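Local coordinates for protein lactate racemase (Thermoanaerobacterium thermosaccharolyticum, PDB 2YJG) that interconverts the D- and L-isomers of lactate as a homodimer, using a nickel pincer cofactor derived from nicotinic acid mononucleotide, at residues E142-L147 and G151-N156; I247-A252 and C263-E268; E304-D309 and K411-P416; R330-S335 and W358-L363; E382-K385 and T390-K393. All coordinates share one frame; numbering follows the deposited sequence.

Contact 1 is the surface case and the only one of the five whose two segments are joined by backbone hydrogen bonds: it pairs the strands of a hairpin. Contacts 3 and 4 are buried, and contacts 2 and 5 are partly so. Contact 2 sets a helix on an edge strand through an amide-over-ring contact. Contacts 3 and 5 both reach the parallel six-stranded sheet of the C-terminal region, one at strand 412-415 and the other at outermost strand 390-392, whereas contact 4 packs two helices by aromatic and aliphatic carbons. Contacts 3 and 4 approach to about 5 Å between nearest atoms; contacts 1 and 5 stand about 43 Å apart, centre to centre.

Contact 1: residues E142-L147 and G151-N156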
# COMPACT_ATOMS: atom_id res chain seq x y z
N GLU A 142 -15.71 18.26 -11.13
CA GLU A 142 -16.32 18.86 -12.31
C GLU A 142 -17.83 19.05 -12.15
O GLU A 142 -18.55 18.13 -11.79
CB GLU A 142 -16.07 18.00 -13.53
CG GLU A 142 -16.46 18.62 -14.84
CD GLU A 142 -15.86 17.87 -16.03
OE1 GLU A 142 -14.71 17.42 -15.93
OE2 GLU A 142 -16.57 17.71 -17.04
N LEU A 143 -18.30 20.26 -12.45
CA LEU A 143 -19.74 20.50 -12.54
C LEU A 143 -20.28 19.72 -13.71
O LEU A 143 -19.76 19.84 -14.85
CB LEU A 143 -20.01 22.01 -12.68
CG LEU A 143 -21.46 22.48 -12.88
CD1 LEU A 143 -22.41 22.04 -11.71
CD2 LEU A 143 -21.44 23.99 -13.06
N ILE A 144 -21.27 18.86 -13.46
CA ILE A 144 -21.86 18.07 -14.53
C ILE A 144 -23.33 18.29 -14.76
O ILE A 144 -23.89 17.78 -15.71
CB ILE A 144 -21.67 16.57 -14.34
CG1 ILE A 144 -22.11 16.13 -12.93
CG2 ILE A 144 -20.22 16.19 -14.72
CD1 ILE A 144 -22.50 14.66 -12.85
N GLY A 145 -23.99 19.09 -13.93
CA GLY A 145 -25.41 19.25 -14.15
C GLY A 145 -26.08 19.89 -12.97
O GLY A 145 -25.42 20.32 -12.01
N THR A 146 -27.40 19.99 -13.10
CA THR A 146 -28.23 20.49 -12.00
C THR A 146 -29.35 19.50 -11.63
O THR A 146 -30.04 18.94 -12.46
CB THR A 146 -28.87 21.80 -12.36
OG1 THR A 146 -29.81 21.54 -13.41
CG2 THR A 146 -27.82 22.83 -12.78
N LEU A 147 -29.56 19.35 -10.33
CA LEU A 147 -30.32 18.23 -9.82
C LEU A 147 -31.80 18.61 -9.84
O LEU A 147 -32.13 19.82 -9.92
CB LEU A 147 -29.87 17.95 -8.39
CG LEU A 147 -28.43 17.45 -8.18
CD1 LEU A 147 -27.86 17.77 -6.82
CD2 LEU A 147 -28.35 15.90 -8.43
N GLY A 151 -30.19 22.10 -7.13
CA GLY A 151 -28.76 22.21 -6.79
C GLY A 151 -27.77 21.80 -7.88
O GLY A 151 -28.00 20.87 -8.68
N LYS A 152 -26.62 22.47 -7.89
CA LYS A 152 -25.51 22.04 -8.74
C LYS A 152 -25.03 20.63 -8.33
O LYS A 152 -25.19 20.23 -7.15
CB LYS A 152 -24.33 22.98 -8.57
CG LYS A 152 -24.41 24.24 -9.38
CD LYS A 152 -23.22 25.16 -9.06
CE LYS A 152 -23.52 26.59 -9.45
NZ LYS A 152 -24.18 26.55 -10.76
N LEU A 153 -24.46 19.92 -9.29
CA LEU A 153 -23.89 18.59 -9.08
C LEU A 153 -22.42 18.61 -9.54
O LEU A 153 -22.13 18.86 -10.71
CB LEU A 153 -24.69 17.57 -9.89
CG LEU A 153 -24.15 16.13 -9.92
CD1 LEU A 153 -24.06 15.71 -8.45
CD2 LEU A 153 -25.01 15.19 -10.74
N GLU A 154 -21.50 18.42 -8.60
CA GLU A 154 -20.06 18.41 -8.90
C GLU A 154 -19.55 17.06 -8.47
O GLU A 154 -19.76 16.68 -7.31
CB GLU A 154 -19.35 19.52 -8.13
CG GLU A 154 -20.08 20.88 -8.38
CD GLU A 154 -19.75 21.98 -7.42
OE1 GLU A 154 -19.42 21.72 -6.24
OE2 GLU A 154 -19.84 23.16 -7.87
N ILE A 155 -18.93 16.33 -9.39
CA ILE A 155 -18.32 15.04 -9.01
C ILE A 155 -16.83 14.93 -9.43
O ILE A 155 -16.34 15.73 -10.22
CB ILE A 155 -19.15 13.86 -9.43
CG1 ILE A 155 -19.31 13.74 -10.96
CG2 ILE A 155 -20.58 13.96 -8.80
CD1 ILE A 155 -19.74 12.38 -11.41
N ASN A 156 -16.14 13.95 -8.87
CA ASN A 156 -14.73 13.68 -9.24
C ASN A 156 -14.54 13.54 -10.76
O ASN A 156 -15.24 12.74 -11.46
CB ASN A 156 -14.28 12.39 -8.55
CG ASN A 156 -12.78 12.26 -8.44
OD1 ASN A 156 -12.06 12.12 -9.45
ND2 ASN A 156 -12.29 12.25 -7.21
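Ile144 and Leu153 meet inside a two-stranded antiparallel beta hairpin, strand 141-146 with strand 152-156, whose short segments approach to 4.6 Å at 135°. Glu142 and Ile155 form a hydrogen-bonded pair, with Glu142 N to Ile155 O at 2.8 Å and a return bond from Ile155 N to Glu142 O. Leu143 and Glu154 follow as a non-hydrogen-bonded pair. Next, Ile144 N reaches Leu153 O at 2.9 Å in a nearly straight bond of 171°. Near the turn, Leu147 N is bonded to Gly151 O.

Leu147 can be followed outward. Its CB lies against Gly151 O, and CG touches that oxygen as well as Leu153 CB, the latter at 4.1 Å. At the tip the branches part: CD1 meets the carbonyl oxygens of Gly151 and Lys152, while CD2 meets Leu153 CD2. Beyond the hairpin, Leu147 touches Asp223 and Tyr226 of helix 219-230. Cut back to an alanine, Leu147 would probably lose its branch contacts with Leu153, which Ile144 would still touch, and leave a gap beside Tyr226.

Gly145 has a backbone conformation in which a beta carbon would collide with the carbonyl oxygen of Ile144, so glycine is called for. On the face that carries Leu143, Lys152 and Glu154, Leu143 CD1 rests 3.8 Å from Lys152 CG. Ile144 CG1 lies between the backbone N and carbonyl carbon (chi1 51°), which directs CD1 across Leu153 and Ile155: CD1 is 3.8 Å from Ile155 CG1 and a tight 3.3 Å from Leu153 CD2.

Contact 2: residues I247-A252 and C263-E268; sequences IVNAFA and CEFVSE
Asn249 and Phe265 make an amide-over-ring contact. Asn249 ND2 stands 3.4 Å above the plane of the Phe265 ring, over its centre, and its distances to the six ring carbons run from 3.6 to 3.8 Å. Amide and ring planes are 84° apart, so the amide stands upright on the ring face instead of lying flat upon it. Asn249 CB adds an aliphatic touch at Phe265 CE2. The other end of the amide is used within the strand: Ala250 N donates to Asn249 OD1 at 3.0 Å, which probably helps hold the amide rotation.

The second kind of interaction is apolar. Phe251 CZ approaches Phe265 CB to 3.6 Å and also touches CG. The two rings are oblique, with centroids 6.0 Å apart and planes at 43°. Phe265 has CG anti to the backbone N (chi1 176°), which sets the ring face against Asn249 ND2, while CB meets Phe251 in any case. An alanine in its place is likely to leave Asn249 ND2 without its ring face and to take from Phe251 CZ its contact with the ring carbon CG.

Val248 and Asn249 both face Val240 in a classic beta bulge of strand 247-253, an outermost strand of the mixed sheet. Helix 257-270 lies over one face of the sheet at this strand, with Val266 reaching Val240 on neighbouring strand 233-241, while helix 39-48 brings Arg45 against Asn249 and Ile42 and Ala46 against Ala250.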
# COMPACT_ATOMS: atom_id res chain seq x y z
N ILE A 247 -20.62 -12.33 2.62
CA ILE A 247 -21.56 -12.11 1.52
C ILE A 247 -22.57 -13.22 1.54
O ILE A 247 -22.17 -14.39 1.57
CB ILE A 247 -20.85 -12.09 0.13
CG1 ILE A 247 -19.92 -10.87 0.06
CG2 ILE A 247 -21.86 -12.08 -1.03
CD1 ILE A 247 -18.93 -10.88 -1.14
N VAL A 248 -23.85 -12.85 1.56
CA VAL A 248 -25.00 -13.80 1.51
C VAL A 248 -25.87 -13.69 0.26
O VAL A 248 -26.66 -14.60 -0.07
CB VAL A 248 -25.84 -13.72 2.80
CG1 VAL A 248 -25.03 -14.12 3.99
CG2 VAL A 248 -26.44 -12.32 2.98
N ASN A 249 -25.74 -12.59 -0.46
CA ASN A 249 -26.35 -12.39 -1.76
C ASN A 249 -25.60 -11.25 -2.47
O ASN A 249 -24.84 -10.49 -1.86
CB ASN A 249 -27.84 -12.04 -1.61
CG ASN A 249 -28.74 -12.54 -2.78
OD1 ASN A 249 -28.30 -12.84 -3.90
ND2 ASN A 249 -30.02 -12.60 -2.50
N ALA A 250 -25.92 -11.10 -3.73
CA ALA A 250 -25.29 -10.15 -4.62
C ALA A 250 -26.14 -9.88 -5.84
O ALA A 250 -26.84 -10.80 -6.36
CB ALA A 250 -23.89 -10.66 -5.04
N PHE A 251 -26.10 -8.62 -6.27
CA PHE A 251 -26.92 -8.07 -7.34
C PHE A 251 -26.03 -7.20 -8.21
O PHE A 251 -25.34 -6.32 -7.70
CB PHE A 251 -28.08 -7.24 -6.74
CG PHE A 251 -28.88 -8.00 -5.77
CD1 PHE A 251 -28.46 -8.13 -4.47
CD2 PHE A 251 -30.06 -8.70 -6.18
CE1 PHE A 251 -29.18 -8.91 -3.54
CE2 PHE A 251 -30.77 -9.44 -5.25
CZ PHE A 251 -30.32 -9.54 -3.92
N ALA A 252 -26.11 -7.39 -9.53
CA ALA A 252 -25.26 -6.73 -10.48
C ALA A 252 -26.06 -6.29 -11.69
O ALA A 252 -27.04 -6.98 -12.08
CB ALA A 252 -24.13 -7.69 -10.90
N CYS A 263 -32.54 -4.17 -2.81
CA CYS A 263 -33.32 -3.51 -1.74
C CYS A 263 -34.57 -4.30 -1.47
O CYS A 263 -35.01 -4.39 -0.31
CB CYS A 263 -33.69 -2.07 -2.13
SG CYS A 263 -32.29 -0.91 -2.16
N GLU A 264 -35.15 -4.89 -2.53
CA GLU A 264 -36.32 -5.72 -2.32
C GLU A 264 -35.93 -6.90 -1.45
O GLU A 264 -36.67 -7.26 -0.57
CB GLU A 264 -36.98 -6.20 -3.63
CG GLU A 264 -37.60 -5.08 -4.43
CD GLU A 264 -37.85 -5.49 -5.88
OE1 GLU A 264 -37.46 -6.61 -6.30
OE2 GLU A 264 -38.45 -4.70 -6.59
N PHE A 265 -34.79 -7.51 -1.70
CA PHE A 265 -34.32 -8.62 -0.91
C PHE A 265 -34.14 -8.18 0.58
O PHE A 265 -34.62 -8.84 1.52
CB PHE A 265 -33.04 -9.22 -1.53
CG PHE A 265 -32.44 -10.34 -0.73
CD1 PHE A 265 -33.03 -11.59 -0.70
CD2 PHE A 265 -31.31 -10.14 0.02
CE1 PHE A 265 -32.49 -12.58 0.09
CE2 PHE A 265 -30.76 -11.17 0.78
CZ PHE A 265 -31.36 -12.38 0.80
N VAL A 266 -33.45 -7.08 0.78
CA VAL A 266 -33.18 -6.55 2.10
C VAL A 266 -34.46 -6.22 2.79
O VAL A 266 -34.57 -6.54 3.96
CB VAL A 266 -32.14 -5.40 2.09
CG1 VAL A 266 -31.96 -4.80 3.45
CG2 VAL A 266 -30.78 -5.93 1.59
N SER A 267 -35.42 -5.57 2.11
CA SER A 267 -36.74 -5.31 2.74
C SER A 267 -37.40 -6.62 3.27
O SER A 267 -38.02 -6.65 4.39
CB SER A 267 -37.68 -4.64 1.73
OG SER A 267 -38.83 -4.24 2.41
N GLU A 268 -37.33 -7.70 2.48
CA GLU A 268 -37.94 -8.98 2.93
C GLU A 268 -37.28 -9.48 4.23
O GLU A 268 -37.98 -9.88 5.11
CB GLU A 268 -37.88 -10.08 1.85
CG GLU A 268 -38.56 -9.74 0.56
CD GLU A 268 -38.66 -10.93 -0.44
OE1 GLU A 268 -38.65 -12.14 0.01
OE2 GLU A 268 -38.76 -10.65 -1.67

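Contact 3: residues E304-D309 and K411-P416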
# COMPACT_ATOMS: atom_id res chain seq x y z
N GLU A 304 -38.70 4.91 17.48
CA GLU A 304 -39.70 5.90 17.22
C GLU A 304 -40.88 5.30 16.47
O GLU A 304 -42.02 5.57 16.81
CB GLU A 304 -39.08 6.98 16.31
CG GLU A 304 -39.98 8.17 15.94
CD GLU A 304 -39.27 9.08 14.91
OE1 GLU A 304 -38.41 8.59 14.17
OE2 GLU A 304 -39.59 10.29 14.82
N ALA A 305 -40.59 4.53 15.43
CA ALA A 305 -41.56 3.90 14.59
C ALA A 305 -42.41 2.84 15.32
O ALA A 305 -43.56 2.61 14.92
CB ALA A 305 -40.87 3.31 13.39
N ALA A 306 -41.90 2.26 16.41
CA ALA A 306 -42.65 1.27 17.22
C ALA A 306 -43.22 1.80 18.49
O ALA A 306 -43.73 1.00 19.30
CB ALA A 306 -41.74 0.07 17.56
N CYS A 307 -43.13 3.12 18.70
CA CYS A 307 -43.55 3.73 19.94
C CYS A 307 -44.78 4.63 19.69
O CYS A 307 -44.89 5.29 18.66
CB CYS A 307 -42.38 4.54 20.48
SG CYS A 307 -42.46 4.98 22.16
N LYS A 308 -45.74 4.58 20.61
CA LYS A 308 -46.83 5.52 20.64
C LYS A 308 -46.32 6.95 20.96
O LYS A 308 -45.35 7.14 21.69
CB LYS A 308 -47.84 5.10 21.72
CG LYS A 308 -48.65 3.84 21.39
CD LYS A 308 -49.71 3.67 22.49
CE LYS A 308 -50.07 2.20 22.73
NZ LYS A 308 -50.92 2.01 23.98
N ASP A 309 -47.02 7.95 20.43
CA ASP A 309 -46.75 9.34 20.73
C ASP A 309 -46.74 9.53 22.20
O ASP A 309 -47.64 9.06 22.94
CB ASP A 309 -47.80 10.28 20.13
CG ASP A 309 -48.03 10.04 18.61
OD1 ASP A 309 -47.03 10.01 17.83
OD2 ASP A 309 -49.22 9.85 18.21
N LYS A 411 -47.54 -2.70 27.85
CA LYS A 411 -46.83 -3.69 27.00
C LYS A 411 -45.67 -2.99 26.24
O LYS A 411 -45.75 -1.82 25.95
CB LYS A 411 -47.74 -4.51 26.06
CG LYS A 411 -48.48 -5.68 26.79
CD LYS A 411 -48.65 -6.94 25.95
CE LYS A 411 -50.12 -7.27 25.70
NZ LYS A 411 -50.48 -8.60 25.15
N ILE A 412 -44.62 -3.74 25.96
CA ILE A 412 -43.34 -3.22 25.55
C ILE A 412 -42.98 -3.88 24.28
O ILE A 412 -43.04 -5.13 24.16
CB ILE A 412 -42.22 -3.59 26.57
CG1 ILE A 412 -42.52 -3.06 27.96
CG2 ILE A 412 -40.82 -3.09 26.13
CD1 ILE A 412 -41.68 -3.77 29.06
N ASN A 413 -42.55 -3.09 23.32
CA ASN A 413 -42.00 -3.63 22.11
C ASN A 413 -40.50 -3.84 22.32
O ASN A 413 -39.82 -2.92 22.72
CB ASN A 413 -42.24 -2.68 20.92
CG ASN A 413 -43.58 -2.87 20.21
OD1 ASN A 413 -44.12 -1.93 19.58
ND2 ASN A 413 -44.09 -4.09 20.23
N VAL A 414 -39.96 -5.02 21.98
CA VAL A 414 -38.51 -5.29 22.07
C VAL A 414 -37.92 -5.46 20.70
O VAL A 414 -38.32 -6.35 19.96
CB VAL A 414 -38.19 -6.56 22.94
CG1 VAL A 414 -36.64 -6.79 23.04
CG2 VAL A 414 -38.81 -6.40 24.35
N ILE A 415 -36.97 -4.60 20.34
CA ILE A 415 -36.35 -4.67 19.04
C ILE A 415 -34.87 -4.86 19.35
O ILE A 415 -34.15 -3.87 19.53
CB ILE A 415 -36.51 -3.37 18.26
CG1 ILE A 415 -37.99 -2.88 18.29
CG2 ILE A 415 -35.97 -3.56 16.83
CD1 ILE A 415 -38.27 -1.63 17.41
N PRO A 416 -34.40 -6.12 19.42
CA PRO A 416 -33.06 -6.30 19.99
C PRO A 416 -31.92 -5.62 19.22
O PRO A 416 -30.98 -5.14 19.85
CB PRO A 416 -32.85 -7.82 20.05
CG PRO A 416 -34.26 -8.45 19.74
CD PRO A 416 -35.12 -7.39 19.15
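Ala306 CB and Ile415 CD1 touch at 3.9 Å, the apolar half of a small buried contact covering 115 Å² in total. Next to it, the Asn413 side chain lies beside the backbone oxygen of Ala306, its CG 4.0 Å from Ala306 O. Ala306 is the touching residue of its segment, and its CB points toward the strand. In Ile415, CG1 is anti to the carbonyl carbon and beside the backbone N (chi1 -48°); with the chain extended at chi2 -174°, this carries CD1 out to the Ala306 methyl.

Ala306 is where the chain leaves helix 293-305 and turns into strand 307-308. Strand 412-415 belongs to the parallel six-stranded sheet of the C-terminal region, between strands 22-25 and 279-283, and Asn413 and Ile415 direct their CB atoms to the side from which the helix end arrives.

In the next shell, Val280 of strand 279-283 touches both Ala306 and Ile415. Backbone bonds join Ala306 to Ala277 and Asn413 to Ile279 and Ile281. Farther out, Glu304 forms a salt bridge with Arg365, and Lys308 with Asp278.

Contact 4: residues R330-S335 and W358-L363; sequences RWFKES and WEAQIL
Trp331 and Phe332 both place CG anti to the carbonyl carbon and beside the backbone N, with chi1 of -80° and -66°, and these torsions bring two successive rings to Ala360. Leu363 has CG anti to its backbone N (chi1 178°), which sets CD2 beside the Phe332 ring. The result is a helix-helix contact between the C-terminal end of helix 326-333 and helix 357-369, with the closest CA pair, Trp331 and Ala360, 6.8 Å apart.

The small side chain of Ala360 is consistent with this close approach. Its methyl CB lies 3.5 Å from Trp331 CD1, on the pyrrole part of the indole, and 3.6 Å from Phe332 CE1. One methyl group is therefore shared by both rings. Phe332 reaches farther along the partner helix: CZ comes to 3.7 Å from Leu363 CD2 and also contacts Leu363 CG and CB, the two side chains crossing at a slant.

Met387 and Phe388 also touch Phe332, Ile345 of helix 338-346 lies against Ala360, and Leu363 meets Met300 of helix 293-305. Trp358, on the same helix as Ala360, meets the ring of His200, which by similarity binds the cofactor nickel. Where helix 326-333 ends, Ser335 OG donates to Trp331 O at 2.7 Å, nearly in line with the carbonyl bond, and has a second partner in Lys344. Across the interface, Phe332 CZ also comes within 3.5 Å of the backbone oxygen Ala360 O.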
# COMPACT_ATOMS: atom_id res chain seq x y z
N ARG A 330 -23.59 20.18 20.50
CA ARG A 330 -23.76 21.63 20.73
C ARG A 330 -25.16 22.13 20.32
O ARG A 330 -25.69 22.99 20.94
CB ARG A 330 -22.67 22.37 19.96
CG ARG A 330 -22.41 23.88 20.19
CD ARG A 330 -21.18 24.42 19.28
NE ARG A 330 -21.07 23.81 17.92
CZ ARG A 330 -19.98 23.84 17.12
NH1 ARG A 330 -18.86 24.49 17.49
NH2 ARG A 330 -20.01 23.21 15.93
N TRP A 331 -25.78 21.52 19.33
CA TRP A 331 -27.15 21.88 19.00
C TRP A 331 -28.03 21.77 20.21
O TRP A 331 -28.77 22.66 20.44
CB TRP A 331 -27.72 21.02 17.85
CG TRP A 331 -27.29 21.45 16.50
CD1 TRP A 331 -26.56 20.74 15.61
CD2 TRP A 331 -27.68 22.66 15.82
NE1 TRP A 331 -26.42 21.46 14.44
CE2 TRP A 331 -27.14 22.62 14.54
CE3 TRP A 331 -28.45 23.77 16.20
CZ2 TRP A 331 -27.25 23.70 13.65
CZ3 TRP A 331 -28.59 24.84 15.29
CH2 TRP A 331 -28.07 24.76 14.04
N PHE A 332 -27.87 20.70 21.00
CA PHE A 332 -28.67 20.45 22.18
C PHE A 332 -28.15 21.23 23.38
O PHE A 332 -28.91 21.85 24.13
CB PHE A 332 -28.70 18.97 22.48
CG PHE A 332 -29.40 18.20 21.41
CD1 PHE A 332 -28.70 17.79 20.28
CD2 PHE A 332 -30.73 18.00 21.47
CE1 PHE A 332 -29.31 17.15 19.26
CE2 PHE A 332 -31.40 17.35 20.40
CZ PHE A 332 -30.70 16.94 19.32
N LYS A 333 -26.83 21.25 23.49
CA LYS A 333 -26.21 21.89 24.67
C LYS A 333 -26.57 23.37 24.71
O LYS A 333 -26.81 23.91 25.81
CB LYS A 333 -24.72 21.71 24.64
CG LYS A 333 -24.00 22.40 25.77
CD LYS A 333 -23.74 21.52 26.94
CE LYS A 333 -22.69 22.25 27.87
NZ LYS A 333 -22.12 21.33 28.87
N GLU A 334 -26.64 23.98 23.53
CA GLU A 334 -26.94 25.42 23.34
C GLU A 334 -28.45 25.79 23.14
O GLU A 334 -28.76 26.95 22.89
CB GLU A 334 -26.17 25.93 22.12
CG GLU A 334 -24.63 25.70 22.16
CD GLU A 334 -23.95 26.65 23.13
OE1 GLU A 334 -24.38 27.83 23.18
OE2 GLU A 334 -22.99 26.24 23.83
N SER A 335 -29.38 24.85 23.28
CA SER A 335 -30.78 25.15 23.02
C SER A 335 -31.65 24.88 24.23
O SER A 335 -31.21 24.24 25.20
CB SER A 335 -31.32 24.36 21.79
OG SER A 335 -30.58 24.68 20.63
N TRP A 358 -28.01 17.26 10.40
CA TRP A 358 -29.09 16.36 10.04
C TRP A 358 -29.34 15.30 11.16
O TRP A 358 -30.46 14.84 11.37
CB TRP A 358 -28.80 15.72 8.70
CG TRP A 358 -27.48 15.04 8.59
CD1 TRP A 358 -27.21 13.74 8.87
CD2 TRP A 358 -26.25 15.63 8.18
NE1 TRP A 358 -25.87 13.47 8.66
CE2 TRP A 358 -25.27 14.64 8.24
CE3 TRP A 358 -25.89 16.92 7.81
CZ2 TRP A 358 -23.92 14.88 7.90
CZ3 TRP A 358 -24.60 17.15 7.42
CH2 TRP A 358 -23.62 16.14 7.46
N GLU A 359 -28.26 14.88 11.80
CA GLU A 359 -28.31 13.88 12.89
C GLU A 359 -28.99 14.52 14.06
O GLU A 359 -29.82 13.89 14.79
CB GLU A 359 -26.88 13.45 13.29
CG GLU A 359 -26.68 12.04 13.84
CD GLU A 359 -26.87 10.95 12.81
OE1 GLU A 359 -27.10 11.29 11.62
OE2 GLU A 359 -26.76 9.71 13.16
N ALA A 360 -28.66 15.79 14.35
CA ALA A 360 -29.36 16.53 15.40
C ALA A 360 -30.86 16.74 15.08
O ALA A 360 -31.72 16.69 15.98
CB ALA A 360 -28.68 17.93 15.76
N GLN A 361 -31.15 17.02 13.81
CA GLN A 361 -32.51 17.29 13.40
C GLN A 361 -33.35 16.03 13.66
O GLN A 361 -34.47 16.07 14.22
CB GLN A 361 -32.50 17.63 11.91
CG GLN A 361 -33.87 18.06 11.41
CD GLN A 361 -33.88 18.45 9.94
OE1 GLN A 361 -32.83 18.64 9.31
NE2 GLN A 361 -35.09 18.57 9.38
N ILE A 362 -32.85 14.90 13.18
CA ILE A 362 -33.56 13.63 13.45
C ILE A 362 -33.73 13.31 14.88
O ILE A 362 -34.85 12.91 15.27
CB ILE A 362 -32.89 12.47 12.69
CG1 ILE A 362 -33.01 12.81 11.23
CG2 ILE A 362 -33.56 10.97 13.11
CD1 ILE A 362 -32.12 11.99 10.26
N LEU A 363 -32.69 13.48 15.72
CA LEU A 363 -32.87 13.23 17.16
C LEU A 363 -33.89 14.19 17.77
O LEU A 363 -34.76 13.77 18.54
CB LEU A 363 -31.53 13.32 17.89
CG LEU A 363 -31.49 13.15 19.40
CD1 LEU A 363 -32.03 11.70 19.73
CD2 LEU A 363 -30.07 13.38 19.97

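Contact 5: residues E382-K385 and T390-K393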
# COMPACT_ATOMS: atom_id res chain seq x y z
N GLU A 382 -23.49 12.67 31.46
CA GLU A 382 -23.71 14.12 31.40
C GLU A 382 -24.08 14.53 30.00
O GLU A 382 -24.97 15.36 29.80
CB GLU A 382 -22.48 14.86 31.91
CG GLU A 382 -22.24 14.59 33.39
CD GLU A 382 -23.44 14.94 34.33
OE1 GLU A 382 -24.17 15.98 34.14
OE2 GLU A 382 -23.64 14.17 35.30
N TYR A 383 -23.49 13.88 29.00
CA TYR A 383 -23.86 14.19 27.61
C TYR A 383 -25.34 13.88 27.38
O TYR A 383 -26.10 14.64 26.74
CB TYR A 383 -23.06 13.38 26.60
CG TYR A 383 -21.57 13.61 26.55
CD1 TYR A 383 -21.02 14.87 26.74
CD2 TYR A 383 -20.72 12.56 26.25
CE1 TYR A 383 -19.66 15.06 26.64
CE2 TYR A 383 -19.36 12.74 26.15
CZ TYR A 383 -18.83 13.99 26.36
OH TYR A 383 -17.48 14.16 26.26
N VAL A 384 -25.75 12.71 27.84
CA VAL A 384 -27.10 12.26 27.61
C VAL A 384 -28.09 13.25 28.25
O VAL A 384 -29.12 13.64 27.61
CB VAL A 384 -27.31 10.83 28.21
CG1 VAL A 384 -28.80 10.48 28.20
CG2 VAL A 384 -26.46 9.80 27.47
N LYS A 385 -27.79 13.70 29.48
CA LYS A 385 -28.61 14.73 30.16
C LYS A 385 -28.65 16.07 29.41
O LYS A 385 -29.71 16.72 29.27
CB LYS A 385 -28.09 14.97 31.58
CG LYS A 385 -28.38 13.89 32.57
CD LYS A 385 -27.84 14.26 33.96
CE LYS A 385 -27.44 13.08 34.80
NZ LYS A 385 -26.27 13.43 35.71
N THR A 390 -32.36 10.78 29.20
CA THR A 390 -32.15 10.33 30.57
C THR A 390 -31.25 9.12 30.52
O THR A 390 -31.57 8.10 29.83
CB THR A 390 -33.45 9.94 31.26
OG1 THR A 390 -34.36 11.01 31.22
CG2 THR A 390 -33.20 9.52 32.71
N PRO A 391 -30.11 9.22 31.21
CA PRO A 391 -29.21 8.08 31.28
C PRO A 391 -29.74 7.02 32.27
O PRO A 391 -30.45 7.35 33.22
CB PRO A 391 -27.93 8.69 31.80
CG PRO A 391 -28.39 9.87 32.62
CD PRO A 391 -29.69 10.32 32.09
N ALA A 392 -29.39 5.77 32.02
CA ALA A 392 -29.69 4.67 32.96
C ALA A 392 -28.53 3.71 33.02
O ALA A 392 -27.84 3.52 32.00
CB ALA A 392 -30.97 3.95 32.57
N LYS A 393 -28.26 3.13 34.20
CA LYS A 393 -27.09 2.26 34.33
C LYS A 393 -27.28 0.90 33.70
O LYS A 393 -26.32 0.23 33.32
CB LYS A 393 -26.63 2.14 35.80
CG LYS A 393 -27.02 0.85 36.56
CD LYS A 393 -26.74 0.97 38.13
CE LYS A 393 -28.01 1.02 38.96
NZ LYS A 393 -27.68 1.05 40.43
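Pro391 and Val384 bury the most surface here, 61 and 51 Å², followed by Lys385 with 31 Å²; the contact totals 170 Å². Val384 uses one branch: CG1, anti to the backbone N (chi1 169°), lies 3.5 Å from Pro391 N and 3.6 Å from Thr390 C. This methyl therefore sits against the peptide link between Thr390 and Pro391, and it reaches the proline ring at CD, 4.0 Å away.

The same ring is met by Lys385 through its aliphatic part. Lys385 CG lies 3.8 Å from Pro391 CD, and Lys385 CE is 4.0 Å from Pro391 CG, the two side chains crossing at about a right angle. The ammonium group beyond is turned to its own helix: Lys385 NZ forms a salt bridge with Glu382 OE2 at 2.8 Å, meeting that oxygen from above the carboxylate plane. This bond probably helps keep the lysine chain beside the proline.

Tyr381 also touches Pro391, while Val384 reaches Met374 on strand 371-375. Backbone bonds join Thr390 to Val372 and Met374, placing strand 390-392 next to strand 371-375 at the edge of the parallel sheet. Strand 371-375, helix 381-386 and the parallel strand 390-392 form a beta-alpha-beta crossover, and this contact packs its helix on its second strand.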